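PDB 3DM5: signal recognition 54 kDa protein from Pyrococcus furiosus, which belongs to the SRP54 family of signal recognition particle proteins, joining a helical bundle, a P-loop nucleotide-binding domain and a signal-peptide-binding domain in one chain. Local coordinates for residues A[100-105]-A[184-189]; A[214-219]-A[239-244]. All coordinates share one frame; numbering follows the deposited sequence.

Contact 1 of 2, residues A[100-105]-A[184-189]; sequences PTILLM and DIIIVD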
ATOM      1  N   PRO A 100      22.842  45.683  -6.717  1.00 71.30           N
ATOM      2  CA  PRO A 100      22.094  44.560  -7.287  1.00 57.13           C
ATOM      3  C   PRO A 100      22.797  43.253  -6.933  1.00 63.05           C
ATOM      4  O   PRO A 100      23.897  42.989  -7.439  1.00 53.28           O
ATOM      5  CB  PRO A 100      22.152  44.821  -8.805  1.00 55.70           C
ATOM      6  CG  PRO A 100      22.482  46.204  -8.955  1.00 63.64           C
ATOM      7  CD  PRO A 100      23.337  46.579  -7.772  1.00 60.01           C
ATOM      8  N   THR A 101      22.224  42.485  -6.007  1.00 55.79           N
ATOM      9  CA  THR A 101      22.763  41.157  -5.740  1.00 48.28           C
ATOM     10  C   THR A 101      22.241  40.265  -6.854  1.00 47.20           C
ATOM     11  O   THR A 101      21.015  40.137  -7.040  1.00 50.78           O
ATOM     12  CB  THR A 101      22.365  40.616  -4.374  1.00 48.73           C
ATOM     13  OG1 THR A 101      22.864  41.483  -3.353  1.00 54.93           O
ATOM     14  CG2 THR A 101      22.953  39.217  -4.163  1.00 51.73           C
ATOM     15  N   ILE A 102      23.170  39.692  -7.624  1.00 42.79           N
ATOM     16  CA  ILE A 102      22.816  38.913  -8.811  1.00 39.82           C
ATOM     17  C   ILE A 102      22.895  37.406  -8.582  1.00 45.99           C
ATOM     18  O   ILE A 102      23.921  36.870  -8.115  1.00 35.87           O
ATOM     19  CB  ILE A 102      23.653  39.313 -10.025  1.00 40.58           C
ATOM     20  CG1 ILE A 102      23.379  40.775 -10.398  1.00 51.23           C
ATOM     21  CG2 ILE A 102      23.356  38.407 -11.193  1.00 36.95           C
ATOM     22  CD1 ILE A 102      24.394  41.330 -11.387  1.00 43.47           C
ATOM     23  N   LEU A 103      21.782  36.735  -8.892  1.00 43.86           N
ATOM     24  CA  LEU A 103      21.672  35.290  -8.698  1.00 39.09           C
ATOM     25  C   LEU A 103      21.515  34.650 -10.057  1.00 42.03           C
ATOM     26  O   LEU A 103      20.598  34.995 -10.824  1.00 45.58           O
ATOM     27  CB  LEU A 103      20.486  34.951  -7.790  1.00 36.22           C
ATOM     28  CG  LEU A 103      20.455  35.685  -6.442  1.00 37.70           C
ATOM     29  CD1 LEU A 103      19.219  35.301  -5.644  1.00 31.76           C
ATOM     30  CD2 LEU A 103      21.731  35.439  -5.652  1.00 29.91           C
ATOM     31  N   LEU A 104      22.421  33.736 -10.371  1.00 37.54           N
ATOM     32  CA  LEU A 104      22.415  33.109 -11.682  1.00 43.19           C
ATOM     33  C   LEU A 104      21.882  31.688 -11.547  1.00 43.98           C
ATOM     34  O   LEU A 104      22.441  30.880 -10.801  1.00 42.16           O
ATOM     35  CB  LEU A 104      23.826  33.141 -12.302  1.00 41.17           C
ATOM     36  CG  LEU A 104      24.088  32.311 -13.561  1.00 47.78           C
ATOM     37  CD1 LEU A 104      23.366  32.918 -14.750  1.00 44.50           C
ATOM     38  CD2 LEU A 104      25.584  32.229 -13.820  1.00 47.61           C
ATOM     39  N   MET A 105      20.786  31.394 -12.250  1.00 42.65           N
ATOM     40  CA  MET A 105      20.105  30.099 -12.115  1.00 40.68           C
ATOM     41  C   MET A 105      20.369  29.174 -13.296  1.00 42.86           C
ATOM     42  O   MET A 105      20.161  29.548 -14.443  1.00 45.84           O
ATOM     43  CB  MET A 105      18.605  30.300 -11.963  1.00 38.35           C
ATOM     44  CG  MET A 105      18.265  31.464 -11.062  1.00 48.97           C
ATOM     45  SD  MET A 105      18.571  31.083  -9.344  1.00 60.18           S
ATOM     46  CE  MET A 105      17.192  29.966  -9.038  1.00 47.63           C
ATOM     47  N   ASP A 184      17.039  45.835  -6.240  1.00 58.71           N
ATOM     48  CA  ASP A 184      17.916  45.285  -5.219  1.00 53.15           C
ATOM     49  C   ASP A 184      18.423  43.908  -5.652  1.00 52.64           C
ATOM     50  O   ASP A 184      19.581  43.564  -5.445  1.00 53.00           O
ATOM     51  CB  ASP A 184      17.143  45.116  -3.911  1.00 58.29           C
ATOM     52  CG  ASP A 184      16.648  46.432  -3.336  1.00 65.53           C
ATOM     53  OD1 ASP A 184      15.431  46.528  -3.024  1.00 60.17           O
ATOM     54  OD2 ASP A 184      17.477  47.354  -3.176  1.00 64.34           O
ATOM     55  N   ILE A 185      17.539  43.108  -6.234  1.00 48.24           N
ATOM     56  CA  ILE A 185      17.885  41.727  -6.554  1.00 47.47           C
ATOM     57  C   ILE A 185      17.570  41.413  -8.006  1.00 42.94           C
ATOM     58  O   ILE A 185      16.483  41.720  -8.494  1.00 42.24           O
ATOM     59  CB  ILE A 185      17.200  40.699  -5.587  1.00 46.52           C
ATOM     60  CG1 ILE A 185      17.654  40.959  -4.146  1.00 44.58           C
ATOM     61  CG2 ILE A 185      17.532  39.257  -5.986  1.00 36.81           C
ATOM     62  CD1 ILE A 185      17.086  40.037  -3.124  1.00 44.38           C
ATOM     63  N   ILE A 186      18.541  40.830  -8.698  1.00 41.35           N
ATOM     64  CA  ILE A 186      18.317  40.358 -10.052  1.00 48.31           C
ATOM     65  C   ILE A 186      18.511  38.840 -10.129  1.00 50.89           C
ATOM     66  O   ILE A 186      19.566  38.323  -9.734  1.00 40.05           O
ATOM     67  CB  ILE A 186      19.265  41.016 -11.058  1.00 43.77           C
ATOM     68  CG1 ILE A 186      19.249  42.532 -10.898  1.00 51.06           C
ATOM     69  CG2 ILE A 186      18.871  40.634 -12.472  1.00 39.66           C
ATOM     70  CD1 ILE A 186      20.259  43.242 -11.789  1.00 47.91           C
ATOM     71  N   ILE A 187      17.489  38.142 -10.634  1.00 39.23           N
ATOM     72  CA  ILE A 187      17.561  36.703 -10.833  1.00 41.25           C
ATOM     73  C   ILE A 187      17.619  36.405 -12.313  1.00 43.91           C
ATOM     74  O   ILE A 187      16.750  36.829 -13.063  1.00 41.04           O
ATOM     75  CB  ILE A 187      16.360  35.987 -10.226  1.00 39.81           C
ATOM     76  CG1 ILE A 187      16.401  36.146  -8.713  1.00 42.92           C
ATOM     77  CG2 ILE A 187      16.409  34.516 -10.596  1.00 37.02           C
ATOM     78  CD1 ILE A 187      15.085  36.341  -8.091  1.00 40.79           C
ATOM     79  N   VAL A 188      18.663  35.688 -12.717  1.00 41.31           N
ATOM     80  CA  VAL A 188      18.933  35.409 -14.120  1.00 40.35           C
ATOM     81  C   VAL A 188      18.687  33.942 -14.442  1.00 46.86           C
ATOM     82  O   VAL A 188      19.314  33.047 -13.866  1.00 42.68           O
ATOM     83  CB  VAL A 188      20.390  35.749 -14.509  1.00 41.56           C
ATOM     84  CG1 VAL A 188      20.517  35.776 -16.018  1.00 37.97           C
ATOM     85  CG2 VAL A 188      20.820  37.078 -13.882  1.00 35.75           C
ATOM     86  N   ASP A 189      17.761  33.727 -15.366  1.00 35.88           N
ATOM     87  CA  ASP A 189      17.269  32.424 -15.760  1.00 40.58           C
ATOM     88  C   ASP A 189      17.958  32.049 -17.062  1.00 42.86           C
ATOM     89  O   ASP A 189      17.602  32.556 -18.124  1.00 46.55           O
ATOM     90  CB  ASP A 189      15.741  32.507 -15.975  1.00 45.59           C
ATOM     91  CG  ASP A 189      15.141  31.214 -16.517  1.00 45.53           C
ATOM     92  OD1 ASP A 189      15.563  30.131 -16.071  1.00 52.04           O
ATOM     93  OD2 ASP A 189      14.248  31.276 -17.379  1.00 45.79           O
TER
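Met-105 and Ile-187 meet at the close-packed end of two parallel strands, where Met-105 CG lies 3.6 Å from Ile-187 CG2. The first torsion of the methionine (chi1 -41°) sets CG beside the backbone N and against that methyl; the bends beyond it turn the sulfur end away, and Met-105 also packs on Ile-217 and Val-219 of strand 215-221. On the same face, Leu-103 CD1 touches both Ile-185 CG2 and Ile-187 CG1, at 4.3 Å from each, and Val-117, Ala-121 and Phe-124 of helix 113-125 cover this layer.

The other face carries Ile-102, Ile-186, Leu-104 and Val-188. Ile-102 and Ile-186 extend alongside each other in one direction, and Ile-102 CG2 meets Val-188 CG2 at 3.9 Å; Leu-104 CD1 slants across Val-188 CB. Packing thins toward the start of the strands, where Pro-100, Ile-102 and Asp-184 are partly exposed. There Pro-100 CB touches little more than the CD1 methyl of Ile-186, and the Asp-184 side chain leaves its backbone away from strand 101-105, its OD1 accepting from Lys-130 N.

Between the faces, the backbones, only 16° from parallel, pair in register from Thr-101 with Ile-185 to Met-105 with Asp-189; Thr-101, Leu-103 and Met-105 bond to this partner. Leu-103 N donates to Ile-186 O (2.9 Å) and Leu-103 O accepts from Val-188 N (2.8 Å), both bonds nearly straight. Met-105 N closes the series on Val-188 O. The backbone N and O of Leu-103 are thus satisfied by strand 185-189, while Ile-102 and Leu-104 bond to strand 215-221, and branched aliphatic groups pack against both faces, as expected for central strands of a P-loop domain; polar Asp-189 appears where the strand ends beside the nucleotide.

Contact 2 of 2, residues A[214-219]-A[239-244]; sequences HEVILV and TPIGSI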
ATOM      1  N   HIS A 214      26.632  37.307  -7.880  1.00 39.81           N
ATOM      2  CA  HIS A 214      26.947  37.016  -6.490  1.00 44.23           C
ATOM      3  C   HIS A 214      26.915  35.513  -6.200  1.00 45.74           C
ATOM      4  O   HIS A 214      27.646  35.029  -5.349  1.00 43.51           O
ATOM      5  CB  HIS A 214      25.997  37.732  -5.525  1.00 41.78           C
ATOM      6  CG  HIS A 214      26.134  37.256  -4.114  1.00 50.61           C
ATOM      7  ND1 HIS A 214      25.127  36.593  -3.447  1.00 64.55           N
ATOM      8  CD2 HIS A 214      27.181  37.306  -3.253  1.00 41.82           C
ATOM      9  CE1 HIS A 214      25.536  36.271  -2.231  1.00 58.31           C
ATOM     10  NE2 HIS A 214      26.780  36.696  -2.091  1.00 50.31           N
ATOM     11  N   GLU A 215      26.061  34.784  -6.910  1.00 43.81           N
ATOM     12  CA  GLU A 215      25.867  33.371  -6.627  1.00 45.18           C
ATOM     13  C   GLU A 215      25.354  32.609  -7.841  1.00 44.49           C
ATOM     14  O   GLU A 215      24.598  33.141  -8.652  1.00 43.04           O
ATOM     15  CB  GLU A 215      24.912  33.197  -5.445  1.00 38.08           C
ATOM     16  CG  GLU A 215      24.951  31.839  -4.826  1.00 49.49           C
ATOM     17  CD  GLU A 215      24.517  31.844  -3.365  1.00 55.57           C
ATOM     18  OE1 GLU A 215      24.779  32.845  -2.657  1.00 59.76           O
ATOM     19  OE2 GLU A 215      23.922  30.839  -2.922  1.00 52.35           O
ATOM     20  N   VAL A 216      25.774  31.357  -7.967  1.00 40.57           N
ATOM     21  CA  VAL A 216      25.261  30.524  -9.031  1.00 40.94           C
ATOM     22  C   VAL A 216      24.457  29.397  -8.393  1.00 42.89           C
ATOM     23  O   VAL A 216      24.953  28.708  -7.512  1.00 38.46           O
ATOM     24  CB  VAL A 216      26.383  29.998  -9.921  1.00 47.86           C
ATOM     25  CG1 VAL A 216      25.853  29.017 -10.937  1.00 40.06           C
ATOM     26  CG2 VAL A 216      27.049  31.159 -10.617  1.00 44.96           C
ATOM     27  N   ILE A 217      23.200  29.251  -8.806  1.00 41.23           N
ATOM     28  CA  ILE A 217      22.284  28.315  -8.154  1.00 42.59           C
ATOM     29  C   ILE A 217      21.815  27.276  -9.143  1.00 36.84           C
ATOM     30  O   ILE A 217      21.166  27.597 -10.140  1.00 33.12           O
ATOM     31  CB  ILE A 217      21.046  29.009  -7.587  1.00 42.84           C
ATOM     32  CG1 ILE A 217      21.426  30.032  -6.529  1.00 43.14           C
ATOM     33  CG2 ILE A 217      20.132  28.000  -6.960  1.00 42.99           C
ATOM     34  CD1 ILE A 217      20.240  30.839  -6.031  1.00 43.73           C
ATOM     35  N   LEU A 218      22.184  26.028  -8.870  1.00 33.57           N
ATOM     36  CA  LEU A 218      21.779  24.889  -9.680  1.00 34.94           C
ATOM     37  C   LEU A 218      20.472  24.325  -9.116  1.00 38.81           C
ATOM     38  O   LEU A 218      20.344  24.089  -7.909  1.00 34.53           O
ATOM     39  CB  LEU A 218      22.867  23.817  -9.678  1.00 31.41           C
ATOM     40  CG  LEU A 218      22.417  22.525 -10.375  1.00 43.08           C
ATOM     41  CD1 LEU A 218      22.020  22.831 -11.830  1.00 33.18           C
ATOM     42  CD2 LEU A 218      23.469  21.420 -10.276  1.00 32.23           C
ATOM     43  N   VAL A 219      19.499  24.149  -9.996  1.00 39.05           N
ATOM     44  CA  VAL A 219      18.176  23.658  -9.631  1.00 37.12           C
ATOM     45  C   VAL A 219      18.089  22.178  -9.992  1.00 35.67           C
ATOM     46  O   VAL A 219      18.186  21.812 -11.146  1.00 37.51           O
ATOM     47  CB  VAL A 219      17.097  24.472 -10.356  1.00 34.81           C
ATOM     48  CG1 VAL A 219      15.725  23.882 -10.111  1.00 42.82           C
ATOM     49  CG2 VAL A 219      17.153  25.918  -9.891  1.00 34.75           C
ATOM     50  N   THR A 239      32.416  25.904 -10.162  1.00 38.40           N
ATOM     51  CA  THR A 239      32.100  27.214  -9.624  1.00 38.80           C
ATOM     52  C   THR A 239      32.409  27.304  -8.145  1.00 35.53           C
ATOM     53  O   THR A 239      32.013  26.455  -7.359  1.00 50.10           O
ATOM     54  CB  THR A 239      30.633  27.597  -9.835  1.00 45.00           C
ATOM     55  OG1 THR A 239      30.361  28.792  -9.098  1.00 41.80           O
ATOM     56  CG2 THR A 239      29.708  26.493  -9.342  1.00 46.69           C
ATOM     57  N   PRO A 240      33.151  28.332  -7.766  1.00 48.97           N
ATOM     58  CA  PRO A 240      33.506  28.538  -6.364  1.00 45.64           C
ATOM     59  C   PRO A 240      32.358  29.200  -5.622  1.00 40.28           C
ATOM     60  O   PRO A 240      32.430  29.327  -4.399  1.00 45.62           O
ATOM     61  CB  PRO A 240      34.690  29.500  -6.456  1.00 35.59           C
ATOM     62  CG  PRO A 240      34.363  30.308  -7.727  1.00 35.49           C
ATOM     63  CD  PRO A 240      33.901  29.230  -8.663  1.00 45.39           C
ATOM     64  N   ILE A 241      31.315  29.616  -6.339  1.00 38.98           N
ATOM     65  CA  ILE A 241      30.182  30.277  -5.683  1.00 46.56           C
ATOM     66  C   ILE A 241      28.827  29.587  -5.934  1.00 47.53           C
ATOM     67  O   ILE A 241      27.811  30.262  -6.223  1.00 41.36           O
ATOM     68  CB  ILE A 241      30.074  31.784  -6.083  1.00 43.72           C
ATOM     69  CG1 ILE A 241      30.232  31.966  -7.592  1.00 41.31           C
ATOM     70  CG2 ILE A 241      31.106  32.616  -5.367  1.00 31.38           C
ATOM     71  CD1 ILE A 241      29.650  33.289  -8.080  1.00 39.70           C
ATOM     72  N   GLY A 242      28.805  28.260  -5.820  1.00 36.17           N
ATOM     73  CA  GLY A 242      27.615  27.507  -6.166  1.00 43.47           C
ATOM     74  C   GLY A 242      26.762  27.119  -4.975  1.00 44.58           C
ATOM     75  O   GLY A 242      27.274  26.833  -3.896  1.00 54.42           O
ATOM     76  N   SER A 243      25.448  27.134  -5.168  1.00 45.84           N
ATOM     77  CA  SER A 243      24.506  26.531  -4.215  1.00 42.18           C
ATOM     78  C   SER A 243      23.423  25.785  -4.968  1.00 41.53           C
ATOM     79  O   SER A 243      23.390  25.789  -6.200  1.00 41.18           O
ATOM     80  CB  SER A 243      23.854  27.588  -3.327  1.00 43.61           C
ATOM     81  OG  SER A 243      23.047  28.467  -4.101  1.00 51.91           O
ATOM     82  N   ILE A 244      22.504  25.177  -4.231  1.00 44.77           N
ATOM     83  CA  ILE A 244      21.547  24.262  -4.843  1.00 41.12           C
ATOM     84  C   ILE A 244      20.143  24.530  -4.341  1.00 40.85           C
ATOM     85  O   ILE A 244      19.936  24.778  -3.147  1.00 42.18           O
ATOM     86  CB  ILE A 244      21.909  22.788  -4.465  1.00 47.26           C
ATOM     87  CG1 ILE A 244      23.406  22.525  -4.639  1.00 31.14           C
ATOM     88  CG2 ILE A 244      21.061  21.780  -5.242  1.00 38.24           C
ATOM     89  CD1 ILE A 244      23.794  22.312  -6.055  1.00 30.64           C
TER
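Glu-215 and Ser-243 are brought together by their first torsions: Glu-215 CG stands anti to the backbone N (chi1 -163°) on an otherwise extended chain, and Ser-243 OG sits between its own backbone N and carbonyl carbon (chi1 65°). The serine hydroxyl donates to Glu-215 OE2 over 2.8 Å, using the carboxylate's anti lone pair, the one turned from the other oxygen. OE2 also makes a salt bridge with Lys-270, so two partners grip one buried oxygen, which would probably favour a negatively charged glutamate. Ile-217, paired directly with Ser-243, lies against the same hydroxyl through CG1.

Beneath this polar cluster the strands pair in parallel, their axes at 34°. Val-216 is bonded through both its N, to Ile-241 O (2.9 Å), and its O, from Ser-243 N (2.9 Å); Leu-218 N then takes Ser-243 O. The start of the second strand is shaped by an ST turn in which Thr-239 OG1 accepts from Ile-241 N at 3.0 Å, while Ile-241 CD1 reaches back to His-214 O. On the opposite face the contact is apolar, with Ile-244 CD1 against Leu-218 CB at 4.0 Å.

The two strands and helix 228-237 between them make a beta-alpha-beta unit, whose helix lays Phe-235 over Val-216, Leu-218 and Ile-244; helix 198-211 adds Met-204 and Ser-208 against Val-216, and strand 101-106 flanks strand 215-221 on its other edge.

In the fold
The two contacts are successive parts of one central sheet, in which strand 185-189 is followed by 101-106, 215-221 and 242-247. Their centres lie about 11 Å apart, and the inner strands of each are joined directly: Leu-104 N lies 2.8 Å from Glu-215 O and Leu-104 O lies 2.7 Å from Ile-217 N, both probable hydrogen bonds. Both segments of contact 1 precede those of contact 2 in sequence. Both contacts lie near the bound GDP, contact 1 the nearer: the side chain of Asp-189 is about 6 Å from the ligand, that of Leu-218 in contact 2 about 10 Å. Strand 101-106 leads into a loop consistent with a P-loop (Walker A motif).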